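Long-range contacts in serpin B3 (Homo sapiens, PDB 4ZK3), which is a serpin that probably inhibits proteases, among them cathepsin-type cysteine proteases, and is linked to the psoriasis-associated antigen Pso p27: residues 24-32 with 381-389; 158-167 with 327-335. All blocks are in the same frame, centred on the assembly; numbering follows the deposited sequence.

Contact 1: residues 24-32 with 381-389; sequences ENNIFYSPI and ILFYGRFSS
Ile27, Phe28 and Tyr29 pair with Arg386, Gly385 and Tyr384 in two antiparallel strands whose short axes stand at 171° and approach to 4.4 Å. Ile27–Arg386 and Tyr29–Tyr384 are the hydrogen-bonded pairs; between them, the non-hydrogen-bonded pair Phe28–Gly385 closes to 4.2 Å between CA atoms. Glycine suits this spot because a side chain here would run into both the Phe28 ring and Ile27 O. The ring continues to Phe383, where CZ of Phe28 meets CB of Phe383 at 3.5 Å. These two rings are nearly parallel (7°) but slid apart, with little overlap.

The other face carries Ile27, Tyr29, Tyr384 and Arg386. The tyrosines lie alongside each other, and Tyr29 OH bonds to Met12 O of helix 4-19. Arg386 bends at chi3 (77°), which lays one guanidinium face over Ile27 CD1 while its NE and NH2 reach Asn25 O side-on at 3.0 and 2.7 Å. Ser388 OG adds a third donor from above that carbonyl plane, and NH1 of Arg386 forms a salt bridge with Glu258. Asn26 suits the strand end: its OD1 accepts from Ser388 N and Ser389 N, and its ND2 donates to Ser389 O at 3.1 Å.

At the opposite end Ser30, the N-cap of helix 31-42, donates OG to Leu382 O (2.7 Å) while capping Ser33 N. This pairing of an N-terminal strand with the C-terminal hairpin belongs to sheet B of the serpin fold.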
loop_
_atom_site.group_PDB
_atom_site.type_symbol
_atom_site.label_atom_id
_atom_site.label_comp_id
_atom_site.label_asym_id
_atom_site.label_seq_id
_atom_site.Cartn_x
_atom_site.Cartn_y
_atom_site.Cartn_z
ATOM N N GLU A 24 9.736 -7.678 12.466
ATOM C CA GLU A 24 10.294 -6.702 11.519
ATOM C C GLU A 24 10.259 -5.286 12.113
ATOM O O GLU A 24 9.267 -4.852 12.673
ATOM C CB GLU A 24 9.530 -6.745 10.187
ATOM C CG GLU A 24 9.572 -8.095 9.445
ATOM C CD GLU A 24 10.974 -8.485 8.982
ATOM O OE1 GLU A 24 11.704 -7.572 8.506
ATOM O OE2 GLU A 24 11.328 -9.697 9.092
ATOM N N ASN A 25 11.379 -4.595 12.044
ATOM C CA ASN A 25 11.461 -3.224 12.503
ATOM C C ASN A 25 10.687 -2.292 11.542
ATOM O O ASN A 25 9.796 -1.552 11.959
ATOM C CB ASN A 25 12.923 -2.796 12.580
ATOM C CG ASN A 25 13.762 -3.675 13.516
ATOM O OD1 ASN A 25 13.251 -4.414 14.375
ATOM N ND2 ASN A 25 15.057 -3.587 13.343
ATOM N N ASN A 26 11.023 -2.360 10.262
ATOM C CA ASN A 26 10.340 -1.537 9.234
ATOM C C ASN A 26 9.041 -2.138 8.745
ATOM O O ASN A 26 8.910 -3.396 8.674
ATOM C CB ASN A 26 11.269 -1.358 8.044
ATOM C CG ASN A 26 12.543 -0.746 8.463
ATOM O OD1 ASN A 26 12.575 -0.135 9.510
ATOM N ND2 ASN A 26 13.575 -0.845 7.659
ATOM N N ILE A 27 8.116 -1.251 8.328
ATOM C CA ILE A 27 6.799 -1.626 7.834
ATOM C C ILE A 27 6.611 -0.800 6.525
ATOM O O ILE A 27 6.963 0.355 6.461
ATOM C CB ILE A 27 5.711 -1.251 8.864
ATOM C CG1 ILE A 27 5.776 -2.186 10.106
ATOM C CG2 ILE A 27 4.307 -1.217 8.236
ATOM C CD1 ILE A 27 4.915 -1.646 11.230
ATOM N N PHE A 28 6.161 -1.430 5.456
ATOM C CA PHE A 28 5.865 -0.694 4.233
ATOM C C PHE A 28 4.916 -1.520 3.369
ATOM O O PHE A 28 5.115 -2.738 3.143
ATOM C CB PHE A 28 7.137 -0.266 3.519
ATOM C CG PHE A 28 6.880 0.566 2.356
ATOM C CD1 PHE A 28 6.550 1.911 2.514
ATOM C CD2 PHE A 28 6.853 -0.003 1.084
ATOM C CE1 PHE A 28 6.233 2.695 1.406
ATOM C CE2 PHE A 28 6.494 0.773 -0.031
ATOM C CZ PHE A 28 6.208 2.128 0.129
ATOM N N TYR A 29 3.825 -0.865 2.911
ATOM C CA TYR A 29 2.740 -1.563 2.222
ATOM C C TYR A 29 1.885 -0.534 1.481
ATOM O O TYR A 29 1.984 0.695 1.738
ATOM C CB TYR A 29 1.852 -2.361 3.171
ATOM C CG TYR A 29 1.106 -1.557 4.242
ATOM C CD1 TYR A 29 1.756 -1.187 5.443
ATOM C CD2 TYR A 29 -0.246 -1.295 4.125
ATOM C CE1 TYR A 29 1.079 -0.455 6.435
ATOM C CE2 TYR A 29 -0.927 -0.586 5.100
ATOM C CZ TYR A 29 -0.257 -0.154 6.253
ATOM O OH TYR A 29 -0.966 0.500 7.263
ATOM N N SER A 30 1.176 -1.054 0.499
ATOM C CA SER A 30 0.193 -0.271 -0.258
ATOM C C SER A 30 -1.203 -0.678 0.128
ATOM O O SER A 30 -1.741 -1.667 -0.391
ATOM C CB SER A 30 0.349 -0.440 -1.762
ATOM O OG SER A 30 -0.747 0.253 -2.389
ATOM N N PRO A 31 -1.845 0.147 0.952
ATOM C CA PRO A 31 -3.220 -0.173 1.305
ATOM C C PRO A 31 -4.155 -0.179 0.105
ATOM O O PRO A 31 -5.091 -0.972 0.029
ATOM C CB PRO A 31 -3.622 0.970 2.251
ATOM C CG PRO A 31 -2.615 2.073 2.027
ATOM C CD PRO A 31 -1.350 1.388 1.574
ATOM N N ILE A 32 -3.893 0.672 -0.873
ATOM C CA ILE A 32 -4.769 0.768 -2.067
ATOM C C ILE A 32 -4.692 -0.483 -2.901
ATOM O O ILE A 32 -5.710 -0.964 -3.466
ATOM C CB ILE A 32 -4.375 1.984 -2.918
ATOM C CG1 ILE A 32 -5.060 3.214 -2.382
ATOM C CG2 ILE A 32 -4.880 1.836 -4.339
ATOM C CD1 ILE A 32 -6.590 3.144 -2.507
ATOM N N ILE A 381 -4.035 7.678 0.117
ATOM C CA ILE A 381 -2.723 7.223 0.583
ATOM C C ILE A 381 -2.419 5.942 -0.148
ATOM O O ILE A 381 -3.092 4.911 0.048
ATOM C CB ILE A 381 -2.689 7.116 2.099
ATOM C CG1 ILE A 381 -3.030 8.517 2.706
ATOM C CG2 ILE A 381 -1.286 6.675 2.541
ATOM C CD1 ILE A 381 -3.026 8.501 4.236
ATOM N N LEU A 382 -1.456 6.033 -1.055
ATOM C CA LEU A 382 -1.081 4.906 -1.917
ATOM C C LEU A 382 -0.133 3.916 -1.218
ATOM O O LEU A 382 -0.179 2.702 -1.522
ATOM C CB LEU A 382 -0.407 5.436 -3.181
ATOM C CG LEU A 382 -1.263 6.415 -4.023
ATOM C CD1 LEU A 382 -0.476 7.013 -5.154
ATOM C CD2 LEU A 382 -2.570 5.893 -4.502
ATOM N N PHE A 383 0.738 4.459 -0.360
ATOM C CA PHE A 383 1.763 3.677 0.308
ATOM C C PHE A 383 1.955 4.282 1.682
ATOM O O PHE A 383 1.868 5.528 1.850
ATOM C CB PHE A 383 3.154 3.739 -0.387
ATOM C CG PHE A 383 3.180 3.270 -1.851
ATOM C CD1 PHE A 383 3.398 1.934 -2.194
ATOM C CD2 PHE A 383 3.022 4.225 -2.878
ATOM C CE1 PHE A 383 3.475 1.560 -3.548
ATOM C CE2 PHE A 383 3.029 3.851 -4.219
ATOM C CZ PHE A 383 3.266 2.514 -4.558
ATOM N N TYR A 384 2.240 3.403 2.658
ATOM C CA TYR A 384 2.369 3.820 4.064
ATOM C C TYR A 384 3.424 2.973 4.739
ATOM O O TYR A 384 3.538 1.790 4.465
ATOM C CB TYR A 384 1.021 3.669 4.821
ATOM C CG TYR A 384 0.995 4.256 6.200
ATOM C CD1 TYR A 384 1.390 3.528 7.298
ATOM C CD2 TYR A 384 0.602 5.590 6.403
ATOM C CE1 TYR A 384 1.341 4.073 8.558
ATOM C CE2 TYR A 384 0.589 6.159 7.667
ATOM C CZ TYR A 384 1.004 5.409 8.728
ATOM O OH TYR A 384 0.958 5.937 10.001
ATOM N N GLY A 385 4.169 3.586 5.644
ATOM C CA GLY A 385 5.299 2.912 6.227
ATOM C C GLY A 385 5.848 3.468 7.496
ATOM O O GLY A 385 5.524 4.589 7.915
ATOM N N ARG A 386 6.672 2.643 8.129
ATOM C CA ARG A 386 7.439 3.045 9.295
ATOM C C ARG A 386 8.882 2.643 9.068
ATOM O O ARG A 386 9.172 1.473 8.683
ATOM C CB ARG A 386 6.973 2.338 10.564
ATOM C CG ARG A 386 7.953 2.589 11.730
ATOM C CD ARG A 386 7.529 1.900 12.975
ATOM N NE ARG A 386 7.823 0.514 12.930
ATOM C CZ ARG A 386 7.219 -0.440 13.654
ATOM N NH1 ARG A 386 6.205 -0.197 14.469
ATOM N NH2 ARG A 386 7.648 -1.686 13.538
ATOM N N PHE A 387 9.758 3.619 9.199
ATOM C CA PHE A 387 11.209 3.392 9.140
ATOM C C PHE A 387 11.798 3.423 10.539
ATOM O O PHE A 387 11.904 4.483 11.123
ATOM C CB PHE A 387 11.875 4.500 8.356
ATOM C CG PHE A 387 13.329 4.215 8.040
ATOM C CD1 PHE A 387 13.669 3.187 7.165
ATOM C CD2 PHE A 387 14.354 4.959 8.656
ATOM C CE1 PHE A 387 15.000 2.931 6.875
ATOM C CE2 PHE A 387 15.683 4.720 8.345
ATOM C CZ PHE A 387 15.998 3.699 7.452
ATOM N N SER A 388 12.161 2.257 11.070
ATOM C CA SER A 388 12.678 2.099 12.411
ATOM C C SER A 388 14.185 1.938 12.443
ATOM O O SER A 388 14.819 2.274 13.439
ATOM C CB SER A 388 12.060 0.842 13.033
ATOM O OG SER A 388 10.642 1.005 13.138
ATOM N N SER A 389 14.746 1.320 11.402
ATOM C CA SER A 389 16.196 1.126 11.303
ATOM C C SER A 389 16.673 0.845 9.905
ATOM O O SER A 389 16.039 0.073 9.208
ATOM C CB SER A 389 16.633 -0.079 12.139
ATOM O OG SER A 389 18.043 -0.273 12.003
#

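Contact 2: residues 158-167 with 327-335; sequences KIKNLIPEGN and GVLHKAFVE
Leu329, Lys331 and Phe333, alternate residues of strand 325-336, turn their side chains to the irregular segment 158-167, which runs lengthwise over the strand, in the opposite direction, without pairing with it. The tight part is mostly hydrocarbon. Leu162 CD1 presses on CB of Lys331 at 3.7 Å, and Ile159 CD1 lies on the strand backbone, 3.6 Å from Lys331 O, and beside CB of Phe333. Leu329 suits its place because one methyl, CD1, abuts the loop, 3.6 Å from Pro164 CD and 4.1 Å from CG2 of Ile163, beneath a chain that Asn148 and Arg144 of helix 140-153 bind at Ile163 N and O. Lys158 lays its chain over one face of the buried Phe333 ring in a CH-pi contact, CD 3.9 Å from the centroid and 20° off the normal.

Toward solvent the contact becomes polar and wetter. With CG anti to N (chi1 -162°) and the rest extended, Lys331 keeps its methylenes near the loop and delivers NZ to Lys160 O at 2.8 Å, nearly in line with the carbonyl. One water bridges NZ, at 2.7 Å, to Asn161 O; a second, held by Lys160 N, takes only a weak bond from NZ. A long lysine serves both layers. Lys158 NZ makes a long, weak ion pair with Glu342.

A loop following helix F and packed across the front of sheet A, here against strand 5A, is a hallmark of serpins.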
loop_
_atom_site.group_PDB
_atom_site.type_symbol
_atom_site.label_atom_id
_atom_site.label_comp_id
_atom_site.label_asym_id
_atom_site.label_seq_id
_atom_site.Cartn_x
_atom_site.Cartn_y
_atom_site.Cartn_z
ATOM N N LYS A 158 10.755 -4.358 -9.305
ATOM C CA LYS A 158 11.015 -4.210 -7.853
ATOM C C LYS A 158 10.317 -5.218 -6.971
ATOM O O LYS A 158 10.716 -5.403 -5.814
ATOM C CB LYS A 158 10.559 -2.811 -7.349
ATOM C CG LYS A 158 11.344 -1.650 -7.948
ATOM C CD LYS A 158 12.860 -1.864 -7.942
ATOM C CE LYS A 158 13.546 -0.786 -8.745
ATOM N NZ LYS A 158 14.980 -1.045 -8.788
ATOM N N ILE A 159 9.180 -5.771 -7.432
ATOM C CA ILE A 159 8.491 -6.798 -6.660
ATOM C C ILE A 159 8.752 -8.130 -7.356
ATOM O O ILE A 159 8.156 -8.406 -8.410
ATOM C CB ILE A 159 6.975 -6.551 -6.561
ATOM C CG1 ILE A 159 6.764 -5.140 -6.014
ATOM C CG2 ILE A 159 6.349 -7.628 -5.693
ATOM C CD1 ILE A 159 7.301 -4.963 -4.593
ATOM N N LYS A 160 9.666 -8.897 -6.791
ATOM C CA LYS A 160 9.991 -10.225 -7.296
ATOM C C LYS A 160 9.402 -11.284 -6.452
ATOM O O LYS A 160 9.278 -11.121 -5.266
ATOM C CB LYS A 160 11.503 -10.383 -7.293
ATOM C CG LYS A 160 12.266 -9.404 -8.183
ATOM C CD LYS A 160 13.732 -9.938 -8.341
ATOM C CE LYS A 160 14.486 -9.235 -9.395
ATOM N NZ LYS A 160 14.420 -7.784 -9.125
ATOM N N ASN A 161 9.025 -12.407 -7.068
ATOM C CA ASN A 161 8.612 -13.589 -6.323
ATOM C C ASN A 161 7.385 -13.299 -5.399
ATOM O O ASN A 161 7.287 -13.761 -4.257
ATOM C CB ASN A 161 9.809 -14.238 -5.599
ATOM C CG ASN A 161 9.533 -15.689 -5.170
ATOM O OD1 ASN A 161 9.562 -16.029 -3.993
ATOM N ND2 ASN A 161 9.290 -16.550 -6.137
ATOM N N LEU A 162 6.433 -12.534 -5.907
ATOM C CA LEU A 162 5.298 -12.122 -5.084
ATOM C C LEU A 162 4.666 -13.310 -4.368
ATOM O O LEU A 162 4.390 -13.226 -3.198
ATOM C CB LEU A 162 4.244 -11.398 -5.957
ATOM C CG LEU A 162 2.931 -11.080 -5.191
ATOM C CD1 LEU A 162 3.151 -10.108 -4.015
ATOM C CD2 LEU A 162 1.890 -10.588 -6.185
ATOM N N ILE A 163 4.472 -14.409 -5.115
ATOM C CA ILE A 163 3.819 -15.601 -4.624
ATOM C C ILE A 163 4.907 -16.711 -4.454
ATOM O O ILE A 163 5.375 -17.267 -5.447
ATOM C CB ILE A 163 2.734 -16.111 -5.565
ATOM C CG1 ILE A 163 1.648 -15.035 -5.879
ATOM C CG2 ILE A 163 2.042 -17.302 -4.920
ATOM C CD1 ILE A 163 0.765 -15.466 -7.021
ATOM N N PRO A 164 5.319 -16.977 -3.207
ATOM C CA PRO A 164 6.323 -18.009 -2.981
ATOM C C PRO A 164 5.748 -19.425 -3.150
ATOM O O PRO A 164 4.528 -19.603 -3.275
ATOM C CB PRO A 164 6.776 -17.748 -1.532
ATOM C CG PRO A 164 6.458 -16.299 -1.287
ATOM C CD PRO A 164 5.113 -16.184 -1.977
ATOM N N GLU A 165 6.631 -20.419 -3.180
ATOM C CA GLU A 165 6.217 -21.800 -3.415
ATOM C C GLU A 165 5.364 -22.117 -2.241
ATOM O O GLU A 165 5.531 -21.527 -1.183
ATOM C CB GLU A 165 7.429 -22.724 -3.400
ATOM C CG GLU A 165 8.552 -22.267 -4.314
ATOM C CD GLU A 165 9.749 -23.167 -4.210
ATOM O OE1 GLU A 165 10.816 -22.670 -3.758
ATOM O OE2 GLU A 165 9.570 -24.371 -4.561
ATOM N N GLY A 166 4.443 -23.037 -2.398
ATOM C CA GLY A 166 3.570 -23.387 -1.316
ATOM C C GLY A 166 2.195 -22.823 -1.533
ATOM O O GLY A 166 1.231 -23.353 -1.034
ATOM N N ASN A 167 2.062 -21.763 -2.315
ATOM C CA ASN A 167 0.737 -21.078 -2.353
ATOM C C ASN A 167 -0.129 -21.449 -3.548
ATOM O O ASN A 167 -1.319 -21.245 -3.484
ATOM C CB ASN A 167 0.933 -19.545 -2.268
ATOM C CG ASN A 167 1.563 -19.108 -0.947
ATOM O OD1 ASN A 167 2.765 -18.859 -0.881
ATOM N ND2 ASN A 167 0.771 -18.995 0.091
ATOM N N GLY A 327 -5.234 -18.131 -0.002
ATOM C CA GLY A 327 -4.258 -17.174 0.535
ATOM C C GLY A 327 -4.386 -15.739 0.011
ATOM O O GLY A 327 -5.091 -15.457 -0.945
ATOM N N VAL A 328 -3.734 -14.825 0.696
ATOM C CA VAL A 328 -3.673 -13.410 0.322
ATOM C C VAL A 328 -2.287 -12.954 0.729
ATOM O O VAL A 328 -1.926 -13.057 1.913
ATOM C CB VAL A 328 -4.716 -12.522 1.015
ATOM C CG1 VAL A 328 -4.647 -11.063 0.501
ATOM C CG2 VAL A 328 -6.103 -13.066 0.754
ATOM N N LEU A 329 -1.513 -12.541 -0.271
ATOM C CA LEU A 329 -0.123 -12.158 -0.124
ATOM C C LEU A 329 0.120 -10.710 -0.616
ATOM O O LEU A 329 -0.505 -10.254 -1.582
ATOM C CB LEU A 329 0.751 -13.077 -0.935
ATOM C CG LEU A 329 0.669 -14.562 -0.610
ATOM C CD1 LEU A 329 1.727 -15.193 -1.441
ATOM C CD2 LEU A 329 0.944 -14.826 0.852
ATOM N N HIS A 330 1.022 -10.025 0.059
ATOM C CA HIS A 330 1.406 -8.643 -0.271
ATOM C C HIS A 330 2.886 -8.483 -0.114
ATOM O O HIS A 330 3.479 -8.975 0.872
ATOM C CB HIS A 330 0.696 -7.679 0.657
ATOM C CG HIS A 330 0.845 -6.232 0.295
ATOM N ND1 HIS A 330 0.203 -5.652 -0.788
ATOM C CD2 HIS A 330 1.524 -5.233 0.898
ATOM C CE1 HIS A 330 0.504 -4.360 -0.845
ATOM N NE2 HIS A 330 1.327 -4.094 0.140
ATOM N N LYS A 331 3.471 -7.733 -1.035
ATOM C CA LYS A 331 4.863 -7.395 -0.996
ATOM C C LYS A 331 5.080 -5.952 -1.500
ATOM O O LYS A 331 4.481 -5.499 -2.458
ATOM C CB LYS A 331 5.623 -8.424 -1.849
ATOM C CG LYS A 331 7.098 -8.459 -1.553
ATOM C CD LYS A 331 7.801 -9.598 -2.274
ATOM C CE LYS A 331 9.294 -9.520 -2.024
ATOM N NZ LYS A 331 9.950 -10.740 -2.575
ATOM N N ALA A 332 6.004 -5.243 -0.891
ATOM C CA ALA A 332 6.149 -3.812 -1.144
ATOM C C ALA A 332 7.602 -3.380 -1.018
ATOM O O ALA A 332 8.380 -3.982 -0.259
ATOM C CB ALA A 332 5.250 -2.986 -0.209
ATOM N N PHE A 333 7.942 -2.340 -1.772
ATOM C CA PHE A 333 9.310 -1.799 -1.910
ATOM C C PHE A 333 9.254 -0.280 -1.956
ATOM O O PHE A 333 8.394 0.297 -2.650
ATOM C CB PHE A 333 9.852 -2.289 -3.271
ATOM C CG PHE A 333 11.149 -1.623 -3.717
ATOM C CD1 PHE A 333 11.143 -0.397 -4.401
ATOM C CD2 PHE A 333 12.367 -2.260 -3.508
ATOM C CE1 PHE A 333 12.350 0.231 -4.799
ATOM C CE2 PHE A 333 13.586 -1.673 -3.966
ATOM C CZ PHE A 333 13.562 -0.428 -4.610
ATOM N N VAL A 334 10.154 0.400 -1.253
ATOM C CA VAL A 334 10.346 1.820 -1.481
ATOM C C VAL A 334 11.834 2.112 -1.383
ATOM O O VAL A 334 12.540 1.523 -0.540
ATOM C CB VAL A 334 9.543 2.697 -0.435
ATOM C CG1 VAL A 334 9.927 2.371 0.992
ATOM C CG2 VAL A 334 9.608 4.182 -0.736
ATOM N N GLU A 335 12.283 3.036 -2.217
ATOM C CA GLU A 335 13.620 3.597 -2.064
ATOM C C GLU A 335 13.551 5.088 -2.213
ATOM O O GLU A 335 12.972 5.605 -3.154
ATOM C CB GLU A 335 14.607 3.038 -3.115
ATOM C CG GLU A 335 16.015 3.614 -2.930
ATOM C CD GLU A 335 17.096 2.951 -3.737
ATOM O OE1 GLU A 335 16.795 2.318 -4.758
ATOM O OE2 GLU A 335 18.262 3.101 -3.328
HETATM O O HOH W 1 11.123 -8.417 -4.563
HETATM O O HOH W 2 8.707 -13.129 -2.185
#

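How the contacts relate
The centres of contacts 1 and 2 lie about 14 Å apart, yet the two meet. Along the chain, contact 2 is nested inside the long loop that contact 1 closes between the N-terminal and C-terminal regions. Strand 325-336 separates them: the loop 158-167 lies over one side, while residues 28-30 pack against the other, where His330 NE2 probably hydrogen-bonds Ser30 N at 3.1 Å and Phe28 touches Ala332, Phe333 and Val334. His330 also bonds Thr347 on strand 340-351, the position of an inserted reactive loop in serpins. The junction is consistent with the serpin shutter, the region beneath which helix B, here 31-42, lies and through which sheet A opens in relatives.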